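Local coordinates for protein teicoplanin pseudoaglycone deacetylases Orf2 (Actinoplanes teichomyceticus, PDB 3DFF) that deacetylates the teicoplanin pseudoaglycone in a zinc-dependent reaction, probably by hydrolysing a linear amide bond during biosynthesis of the lipoglycopeptide antibiotic, at residues L39-F44 against D138-I143; S142-F147 against L172-E177; A191-G196 against F244-E249. One frame throughout, in Å; residues are numbered along the deposited sequence.

Contact 1: L39-F44 against D138-I143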
loop_
_atom_site.group_PDB
_atom_site.type_symbol
_atom_site.label_atom_id
_atom_site.label_comp_id
_atom_site.label_asym_id
_atom_site.label_seq_id
_atom_site.Cartn_x
_atom_site.Cartn_y
_atom_site.Cartn_z
ATOM N N LEU A 39 3.077 -10.916 -8.753
ATOM C CA LEU A 39 3.394 -11.113 -7.334
ATOM C C LEU A 39 3.172 -9.822 -6.577
ATOM O O LEU A 39 3.717 -8.788 -6.951
ATOM C CB LEU A 39 4.846 -11.556 -7.161
ATOM C CG LEU A 39 5.344 -11.839 -5.724
ATOM C CD1 LEU A 39 4.557 -12.949 -5.059
ATOM C CD2 LEU A 39 6.833 -12.152 -5.763
ATOM N N VAL A 40 2.399 -9.910 -5.496
ATOM C CA VAL A 40 2.117 -8.743 -4.652
ATOM C C VAL A 40 2.832 -8.952 -3.327
ATOM O O VAL A 40 2.435 -9.812 -2.533
ATOM C CB VAL A 40 0.619 -8.565 -4.454
ATOM C CG1 VAL A 40 0.320 -7.366 -3.535
ATOM C CG2 VAL A 40 -0.077 -8.379 -5.837
ATOM N N TYR A 41 3.899 -8.189 -3.142
ATOM C CA TYR A 41 4.723 -8.241 -1.930
ATOM C C TYR A 41 4.277 -7.131 -1.008
ATOM O O TYR A 41 4.278 -5.969 -1.411
ATOM C CB TYR A 41 6.192 -8.047 -2.314
ATOM C CG TYR A 41 7.140 -7.712 -1.171
ATOM C CD1 TYR A 41 7.328 -8.605 -0.108
ATOM C CD2 TYR A 41 7.847 -6.512 -1.160
ATOM C CE1 TYR A 41 8.196 -8.304 0.938
ATOM C CE2 TYR A 41 8.726 -6.186 -0.112
ATOM C CZ TYR A 41 8.894 -7.097 0.939
ATOM O OH TYR A 41 9.753 -6.800 1.974
ATOM N N THR A 42 3.910 -7.481 0.226
ATOM C CA THR A 42 3.551 -6.463 1.211
ATOM C C THR A 42 4.707 -6.289 2.192
ATOM O O THR A 42 5.133 -7.242 2.833
ATOM C CB THR A 42 2.271 -6.838 1.952
ATOM O OG1 THR A 42 1.195 -6.983 1.006
ATOM C CG2 THR A 42 1.904 -5.745 2.990
ATOM N N VAL A 43 5.197 -5.058 2.284
ATOM C CA VAL A 43 6.330 -4.673 3.132
ATOM C C VAL A 43 6.013 -4.815 4.624
ATOM O O VAL A 43 6.719 -5.515 5.350
ATOM C CB VAL A 43 6.773 -3.227 2.819
ATOM C CG1 VAL A 43 7.958 -2.779 3.698
ATOM C CG2 VAL A 43 7.133 -3.112 1.340
ATOM N N PHE A 44 4.955 -4.144 5.082
ATOM C CA PHE A 44 4.667 -4.067 6.518
ATOM C C PHE A 44 3.697 -5.153 6.959
ATOM O O PHE A 44 2.641 -4.892 7.534
ATOM C CB PHE A 44 4.245 -2.633 6.902
ATOM C CG PHE A 44 5.358 -1.649 6.740
ATOM C CD1 PHE A 44 6.366 -1.556 7.705
ATOM C CD2 PHE A 44 5.453 -0.862 5.589
ATOM C CE1 PHE A 44 7.454 -0.663 7.555
ATOM C CE2 PHE A 44 6.541 0.036 5.424
ATOM C CZ PHE A 44 7.554 0.120 6.413
ATOM N N ASP A 138 16.810 -3.044 0.841
ATOM C CA ASP A 138 17.593 -4.294 0.779
ATOM C C ASP A 138 16.693 -5.462 0.406
ATOM O O ASP A 138 17.010 -6.257 -0.493
ATOM C CB ASP A 138 18.274 -4.602 2.123
ATOM C CG ASP A 138 19.449 -3.686 2.435
ATOM O OD1 ASP A 138 19.838 -2.849 1.591
ATOM O OD2 ASP A 138 20.005 -3.807 3.559
ATOM N N ASP A 139 15.574 -5.596 1.122
ATOM C CA ASP A 139 14.629 -6.675 0.875
ATOM C C ASP A 139 14.015 -6.607 -0.525
ATOM O O ASP A 139 13.851 -7.633 -1.188
ATOM C CB ASP A 139 13.537 -6.697 1.954
ATOM C CG ASP A 139 14.018 -7.332 3.242
ATOM O OD1 ASP A 139 15.238 -7.354 3.480
ATOM O OD2 ASP A 139 13.175 -7.829 4.001
ATOM N N ILE A 140 13.693 -5.406 -0.987
ATOM C CA ILE A 140 13.158 -5.260 -2.339
ATOM C C ILE A 140 14.196 -5.652 -3.382
ATOM O O ILE A 140 13.844 -6.323 -4.354
ATOM C CB ILE A 140 12.588 -3.849 -2.621
ATOM C CG1 ILE A 140 11.406 -3.560 -1.687
ATOM C CG2 ILE A 140 12.130 -3.740 -4.088
ATOM C CD1 ILE A 140 10.994 -2.076 -1.689
ATOM N N ARG A 141 15.455 -5.265 -3.164
ATOM C CA ARG A 141 16.540 -5.662 -4.080
ATOM C C ARG A 141 16.657 -7.174 -4.168
ATOM O O ARG A 141 16.784 -7.725 -5.266
ATOM C CB ARG A 141 17.860 -5.035 -3.655
ATOM C CG ARG A 141 18.047 -3.621 -4.223
ATOM C CD ARG A 141 19.470 -3.118 -4.048
ATOM N NE ARG A 141 19.810 -2.983 -2.633
ATOM C CZ ARG A 141 19.552 -1.902 -1.900
ATOM N NH1 ARG A 141 18.991 -0.829 -2.444
ATOM N NH2 ARG A 141 19.880 -1.880 -0.622
ATOM N N SER A 142 16.552 -7.841 -3.023
ATOM C CA SER A 142 16.609 -9.302 -2.965
ATOM C C SER A 142 15.465 -9.922 -3.751
ATOM O O SER A 142 15.676 -10.852 -4.526
ATOM C CB SER A 142 16.607 -9.785 -1.514
ATOM O OG SER A 142 17.761 -9.303 -0.856
ATOM N N ILE A 143 14.257 -9.378 -3.585
ATOM C CA ILE A 143 13.085 -9.887 -4.270
ATOM C C ILE A 143 13.169 -9.632 -5.782
ATOM O O ILE A 143 12.779 -10.487 -6.574
ATOM C CB ILE A 143 11.780 -9.318 -3.651
ATOM C CG1 ILE A 143 11.603 -9.861 -2.234
ATOM C CG2 ILE A 143 10.565 -9.662 -4.492
ATOM C CD1 ILE A 143 10.718 -8.990 -1.362
HETATM O O HOH W 1 10.520 -8.432 3.894
#

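Contact 2: S142-F147 against L172-E177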
loop_
_atom_site.group_PDB
_atom_site.type_symbol
_atom_site.label_atom_id
_atom_site.label_comp_id
_atom_site.label_asym_id
_atom_site.label_seq_id
_atom_site.Cartn_x
_atom_site.Cartn_y
_atom_site.Cartn_z
ATOM N N SER A 142 16.552 -7.841 -3.023
ATOM C CA SER A 142 16.609 -9.302 -2.965
ATOM C C SER A 142 15.465 -9.922 -3.751
ATOM O O SER A 142 15.676 -10.852 -4.526
ATOM C CB SER A 142 16.607 -9.785 -1.514
ATOM O OG SER A 142 17.761 -9.303 -0.856
ATOM N N ILE A 143 14.257 -9.378 -3.585
ATOM C CA ILE A 143 13.085 -9.887 -4.270
ATOM C C ILE A 143 13.169 -9.632 -5.782
ATOM O O ILE A 143 12.779 -10.487 -6.574
ATOM C CB ILE A 143 11.780 -9.318 -3.651
ATOM C CG1 ILE A 143 11.603 -9.861 -2.234
ATOM C CG2 ILE A 143 10.565 -9.662 -4.492
ATOM C CD1 ILE A 143 10.718 -8.990 -1.362
ATOM N N ILE A 144 13.694 -8.477 -6.171
ATOM C CA ILE A 144 13.933 -8.190 -7.586
ATOM C C ILE A 144 14.881 -9.240 -8.186
ATOM O O ILE A 144 14.634 -9.730 -9.278
ATOM C CB ILE A 144 14.467 -6.762 -7.816
ATOM C CG1 ILE A 144 13.353 -5.731 -7.612
ATOM C CG2 ILE A 144 15.033 -6.589 -9.227
ATOM C CD1 ILE A 144 13.862 -4.316 -7.465
ATOM N N ASP A 145 15.945 -9.589 -7.467
ATOM C CA ASP A 145 16.883 -10.617 -7.960
ATOM C C ASP A 145 16.200 -11.979 -8.119
ATOM O O ASP A 145 16.436 -12.714 -9.092
ATOM C CB ASP A 145 18.099 -10.725 -7.036
ATOM C CG ASP A 145 19.051 -9.552 -7.175
ATOM O OD1 ASP A 145 19.033 -8.883 -8.229
ATOM O OD2 ASP A 145 19.836 -9.301 -6.229
ATOM N N GLU A 146 15.351 -12.309 -7.157
ATOM C CA GLU A 146 14.680 -13.593 -7.095
ATOM C C GLU A 146 13.541 -13.702 -8.110
ATOM O O GLU A 146 13.393 -14.724 -8.786
ATOM C CB GLU A 146 14.159 -13.806 -5.673
ATOM C CG GLU A 146 13.571 -15.169 -5.385
ATOM C CD GLU A 146 13.105 -15.277 -3.942
ATOM O OE1 GLU A 146 13.715 -14.617 -3.073
ATOM O OE2 GLU A 146 12.127 -16.006 -3.683
ATOM N N PHE A 147 12.741 -12.642 -8.230
ATOM C CA PHE A 147 11.550 -12.672 -9.074
ATOM C C PHE A 147 11.784 -12.132 -10.489
ATOM O O PHE A 147 11.069 -12.506 -11.421
ATOM C CB PHE A 147 10.414 -11.913 -8.380
ATOM C CG PHE A 147 9.136 -11.859 -9.161
ATOM C CD1 PHE A 147 8.362 -13.002 -9.348
ATOM C CD2 PHE A 147 8.673 -10.643 -9.665
ATOM C CE1 PHE A 147 7.165 -12.941 -10.054
ATOM C CE2 PHE A 147 7.480 -10.572 -10.382
ATOM C CZ PHE A 147 6.726 -11.717 -10.579
ATOM N N LEU A 172 11.756 3.032 -4.966
ATOM C CA LEU A 172 12.416 3.925 -5.937
ATOM C C LEU A 172 13.921 3.662 -5.925
ATOM O O LEU A 172 14.541 3.509 -6.988
ATOM C CB LEU A 172 12.118 5.388 -5.644
ATOM C CG LEU A 172 10.657 5.792 -5.895
ATOM C CD1 LEU A 172 10.493 7.294 -5.600
ATOM C CD2 LEU A 172 10.161 5.488 -7.309
ATOM N N PHE A 173 14.500 3.584 -4.729
ATOM C CA PHE A 173 15.936 3.340 -4.606
ATOM C C PHE A 173 16.318 1.980 -5.183
ATOM O O PHE A 173 17.291 1.878 -5.953
ATOM C CB PHE A 173 16.402 3.456 -3.144
ATOM C CG PHE A 173 16.141 4.803 -2.515
ATOM C CD1 PHE A 173 16.140 5.969 -3.273
ATOM C CD2 PHE A 173 15.923 4.906 -1.136
ATOM C CE1 PHE A 173 15.908 7.208 -2.678
ATOM C CE2 PHE A 173 15.689 6.137 -0.544
ATOM C CZ PHE A 173 15.674 7.292 -1.316
ATOM N N ALA A 174 15.566 0.945 -4.817
ATOM C CA ALA A 174 15.884 -0.420 -5.237
ATOM C C ALA A 174 15.756 -0.544 -6.756
ATOM O O ALA A 174 16.675 -1.037 -7.401
ATOM C CB ALA A 174 14.999 -1.435 -4.522
ATOM N N THR A 175 14.645 -0.061 -7.322
ATOM C CA THR A 175 14.413 -0.146 -8.777
ATOM C C THR A 175 15.422 0.690 -9.559
ATOM O O THR A 175 15.805 0.326 -10.681
ATOM C CB THR A 175 12.970 0.266 -9.206
ATOM O OG1 THR A 175 12.693 1.610 -8.771
ATOM C CG2 THR A 175 11.925 -0.727 -8.696
ATOM N N HIS A 176 15.858 1.801 -8.979
ATOM C CA HIS A 176 16.864 2.632 -9.627
ATOM C C HIS A 176 18.182 1.874 -9.726
ATOM O O HIS A 176 18.779 1.789 -10.813
ATOM C CB HIS A 176 17.041 3.931 -8.854
ATOM C CG HIS A 176 18.016 4.873 -9.471
ATOM N ND1 HIS A 176 18.814 5.705 -8.719
ATOM C CD2 HIS A 176 18.329 5.115 -10.767
ATOM C CE1 HIS A 176 19.570 6.431 -9.527
ATOM N NE2 HIS A 176 19.291 6.092 -10.773
ATOM N N GLU A 177 18.624 1.321 -8.602
ATOM C CA GLU A 177 19.880 0.569 -8.547
ATOM C C GLU A 177 19.846 -0.633 -9.471
ATOM O O GLU A 177 20.846 -0.918 -10.150
ATOM C CB GLU A 177 20.181 0.126 -7.121
ATOM C CG GLU A 177 20.592 1.273 -6.216
ATOM C CD GLU A 177 20.771 0.865 -4.768
ATOM O OE1 GLU A 177 21.233 -0.273 -4.502
ATOM O OE2 GLU A 177 20.458 1.703 -3.893
#

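Contact 3: A191-G196 against F244-E249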
loop_
_atom_site.group_PDB
_atom_site.type_symbol
_atom_site.label_atom_id
_atom_site.label_comp_id
_atom_site.label_asym_id
_atom_site.label_seq_id
_atom_site.Cartn_x
_atom_site.Cartn_y
_atom_site.Cartn_z
ATOM N N ALA A 191 -6.786 9.221 -1.906
ATOM C CA ALA A 191 -6.789 10.255 -2.947
ATOM C C ALA A 191 -8.141 10.959 -3.057
ATOM O O ALA A 191 -8.246 12.018 -3.684
ATOM C CB ALA A 191 -6.386 9.669 -4.269
ATOM N N VAL A 192 -9.171 10.369 -2.470
ATOM C CA VAL A 192 -10.510 10.974 -2.496
ATOM C C VAL A 192 -10.527 12.185 -1.551
ATOM O O VAL A 192 -11.335 13.113 -1.717
ATOM C CB VAL A 192 -11.618 9.917 -2.151
ATOM C CG1 VAL A 192 -13.017 10.555 -2.038
ATOM C CG2 VAL A 192 -11.645 8.816 -3.198
ATOM N N PHE A 193 -9.609 12.192 -0.589
ATOM C CA PHE A 193 -9.554 13.238 0.442
ATOM C C PHE A 193 -8.304 14.107 0.437
ATOM O O PHE A 193 -8.171 14.968 1.310
ATOM C CB PHE A 193 -9.655 12.633 1.844
ATOM C CG PHE A 193 -10.724 11.629 1.992
ATOM C CD1 PHE A 193 -12.051 12.024 2.169
ATOM C CD2 PHE A 193 -10.418 10.279 1.973
ATOM C CE1 PHE A 193 -13.062 11.079 2.310
ATOM C CE2 PHE A 193 -11.415 9.329 2.111
ATOM C CZ PHE A 193 -12.746 9.729 2.282
ATOM N N LYS A 194 -7.387 13.877 -0.506
ATOM C CA LYS A 194 -6.113 14.620 -0.555
ATOM C C LYS A 194 -5.836 15.222 -1.927
ATOM O O LYS A 194 -6.376 14.754 -2.934
ATOM C CB LYS A 194 -4.950 13.721 -0.126
ATOM C CG LYS A 194 -5.112 13.084 1.238
ATOM C CD LYS A 194 -4.910 14.096 2.362
ATOM C CE LYS A 194 -5.238 13.493 3.710
ATOM N NZ LYS A 194 -4.879 14.456 4.795
ATOM N N SER A 195 -4.988 16.254 -1.979
ATOM C CA SER A 195 -4.768 17.012 -3.223
ATOM C C SER A 195 -4.219 16.151 -4.355
ATOM O O SER A 195 -4.552 16.371 -5.535
ATOM C CB SER A 195 -3.836 18.207 -2.993
ATOM O OG SER A 195 -2.500 17.781 -2.768
ATOM N N GLY A 196 -3.376 15.184 -3.993
ATOM C CA GLY A 196 -2.744 14.305 -4.965
ATOM C C GLY A 196 -1.251 14.543 -5.125
ATOM O O GLY A 196 -0.518 13.636 -5.521
ATOM N N PHE A 244 -17.381 1.920 -2.019
ATOM C CA PHE A 244 -17.422 1.578 -3.438
ATOM C C PHE A 244 -18.027 2.709 -4.269
ATOM O O PHE A 244 -17.577 2.971 -5.385
ATOM C CB PHE A 244 -18.089 0.221 -3.671
ATOM C CG PHE A 244 -17.320 -0.926 -3.059
ATOM C CD1 PHE A 244 -15.960 -1.068 -3.312
ATOM C CD2 PHE A 244 -17.937 -1.829 -2.205
ATOM C CE1 PHE A 244 -15.225 -2.102 -2.748
ATOM C CE2 PHE A 244 -17.207 -2.879 -1.634
ATOM C CZ PHE A 244 -15.841 -3.005 -1.911
ATOM N N ASP A 245 -19.010 3.409 -3.706
ATOM C CA ASP A 245 -19.552 4.603 -4.375
ATOM C C ASP A 245 -18.484 5.681 -4.576
ATOM O O ASP A 245 -18.391 6.287 -5.644
ATOM C CB ASP A 245 -20.738 5.170 -3.593
ATOM C CG ASP A 245 -21.981 4.338 -3.752
ATOM O OD1 ASP A 245 -21.973 3.376 -4.554
ATOM O OD2 ASP A 245 -22.980 4.652 -3.077
ATOM N N ARG A 246 -17.683 5.914 -3.540
ATOM C CA ARG A 246 -16.624 6.912 -3.607
ATOM C C ARG A 246 -15.540 6.500 -4.577
ATOM O O ARG A 246 -15.022 7.331 -5.307
ATOM C CB ARG A 246 -16.045 7.167 -2.215
ATOM C CG ARG A 246 -16.891 8.134 -1.396
ATOM C CD ARG A 246 -16.261 8.402 -0.063
ATOM N NE ARG A 246 -16.534 7.310 0.866
ATOM C CZ ARG A 246 -15.606 6.555 1.446
ATOM N NH1 ARG A 246 -14.320 6.776 1.211
ATOM N NH2 ARG A 246 -15.968 5.591 2.278
ATOM N N LEU A 247 -15.219 5.208 -4.605
ATOM C CA LEU A 247 -14.257 4.703 -5.592
ATOM C C LEU A 247 -14.782 4.822 -7.028
ATOM O O LEU A 247 -14.046 5.205 -7.927
ATOM C CB LEU A 247 -13.867 3.257 -5.273
ATOM C CG LEU A 247 -13.126 3.030 -3.946
ATOM C CD1 LEU A 247 -12.746 1.555 -3.851
ATOM C CD2 LEU A 247 -11.885 3.904 -3.792
ATOM N N ASP A 248 -16.061 4.507 -7.220
ATOM C CA ASP A 248 -16.695 4.624 -8.540
ATOM C C ASP A 248 -16.717 6.082 -9.016
ATOM O O ASP A 248 -16.434 6.352 -10.181
ATOM C CB ASP A 248 -18.121 4.082 -8.482
ATOM C CG ASP A 248 -18.193 2.562 -8.647
ATOM O OD1 ASP A 248 -17.241 1.951 -9.180
ATOM O OD2 ASP A 248 -19.235 1.982 -8.264
ATOM N N GLU A 249 -17.050 6.994 -8.103
ATOM C CA GLU A 249 -17.136 8.417 -8.416
ATOM C C GLU A 249 -15.761 8.980 -8.744
ATOM O O GLU A 249 -15.604 9.787 -9.661
ATOM C CB GLU A 249 -17.773 9.187 -7.257
ATOM C CG GLU A 249 -17.896 10.726 -7.462
ATOM C CD GLU A 249 -18.561 11.144 -8.791
ATOM O OE1 GLU A 249 -19.260 10.317 -9.425
ATOM O OE2 GLU A 249 -18.383 12.315 -9.202
#

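Contact 1: L39-F44 against D138-I143
The ring of Y41 meets the tip of I143 where strand 37-42 is covered by helix 126-147, the strand-under-helix packing of an α/β fold with a largely parallel sheet, here that of the PIG-L deacetylases. Methyl CD1 of I143 sits over the middle of one ring face, 3.4 Å from the centroid and 8° off the normal, a CH-pi contact. I140 adds its CG1 obliquely, 4.1 Å from Y41 CE2. The branched aliphatic residues suit a helix face turned to the sheet, and tyrosine offers them a flat apolar surface while its hydroxyl reaches a water and D139. With CG anti to the backbone N (chi1 165°), the ring is carried out from the strand toward the helix, which runs nearly antiparallel to it (161° between the short axes). Further out, I13 of the neighbouring strand and R91 of strand 89-92 also touch Y41. The water joins the polar ends: it lies in the ring plane, 2.6 Å from Y41 OH. D139, the next acceptor, is itself held by a salt bridge from its OD2 to R94 NE, and that same OD2 receives a hydrogen bond from the water at 2.7 Å.

Contact 2: S142-F147 against L172-E177
I144 reaches from helix 126-147 to A174 and T175 on helix 162-178, and its CD1 methyl makes both close approaches. In the α/β fold the two helices lie side by side, with strand 151-155 between them in the chain. They are near neighbours at this point, I144 CA lying 8.1 Å from T175 CA. The isoleucine spans the gap by its conformation: CG1 stands anti to the carbonyl carbon (chi1 -73°), and the chain then runs on extended (chi2 165°), so that CD1 is carried far from its own backbone toward the other helix. There it lies 4.3 Å from A174 CB and, at a like distance, from T175 CG2. Alanine suits the facing position because a single methyl lets a long side chain come close to the helix. Its CB also packs against R141, three residues before I144. The rotamer of T175 makes it an apolar partner. With chi1 at 58° its CG2 is placed anti to the carbonyl carbon and meets I144, while OG1 turns back to hydrogen-bond the carbonyl O of A171, a turn earlier. The hydroxyl is thereby satisfied within its own helix. P149 and V180 also touch I144, while the salt bridges D145–K178 and R141–E177 link the helices toward the solvent side. Between the two segments no hydrogen bond forms; the contact rests on methyl groups in loose van der Waals packing, small in area and without directional bonding, so shape rather than polarity matches the helices here.

Contact 3: A191-G196 against F244-E249
V192 and F193, consecutive residues of the loop between strands 182-185 and 204-211, both rest against R246 of helix 243-254. Just before them the buried A191 packs against E186. V192 is directed toward the helix from its CB, and both its methyls approach R246. Its CG1 is 4.4 Å from R246 CD, and CG2 lies 4.2 Å from R246 O, so one methyl lies by the aliphatic shaft and the other by the carbonyl oxygen of the arginine; a compact β-branched residue offers two methyls to the helix at once. F193 meets the arginine farther along its side chain, at the guanidinium. Its CG is anti to the carbonyl carbon (chi1 -46°), and the ring presents its edge: CZ is 3.5 Å from R246 NH1, which lies near the ring plane, the ring and guanidinium planes being 40° apart. This is an edge contact of a hydrocarbon rim with a charged group, and no stack. R246 serves both residues because its chain bends at chi3 (-80°), while NE is hydrogen-bonded to N242 OD1 and NH2 to L236 O, which restrain the guanidinium. Beyond F193 the loop turns away through K194, which leans on I158. The arrangement is loop-on-helix packing at the protein surface, beside E186 and H250, which bind a zinc ion in a structure of this protein, though none is bound there in this chain.

Contacts 1 and 2 are buried neighbours, their centres about 8 Å apart, and both draw on helix 126-147: one side of it covers strand 37-42, another meets helix 162-178. They touch directly, through I140 CG2 and A174 CB (3.7 Å) and through L39 CB and F147 CZ (3.9 Å). Contact 3 belongs to the opposite side of the chain's centre, at the surface, about 27 and 30 Å from the other two by centres, and shares no element with them. The chemistry follows the place: an aromatic face with a water-bridged polar end under the helix, bare methyl packing between helices, and at the surface a valine and a ring edge against an arginine tied down by polar partners.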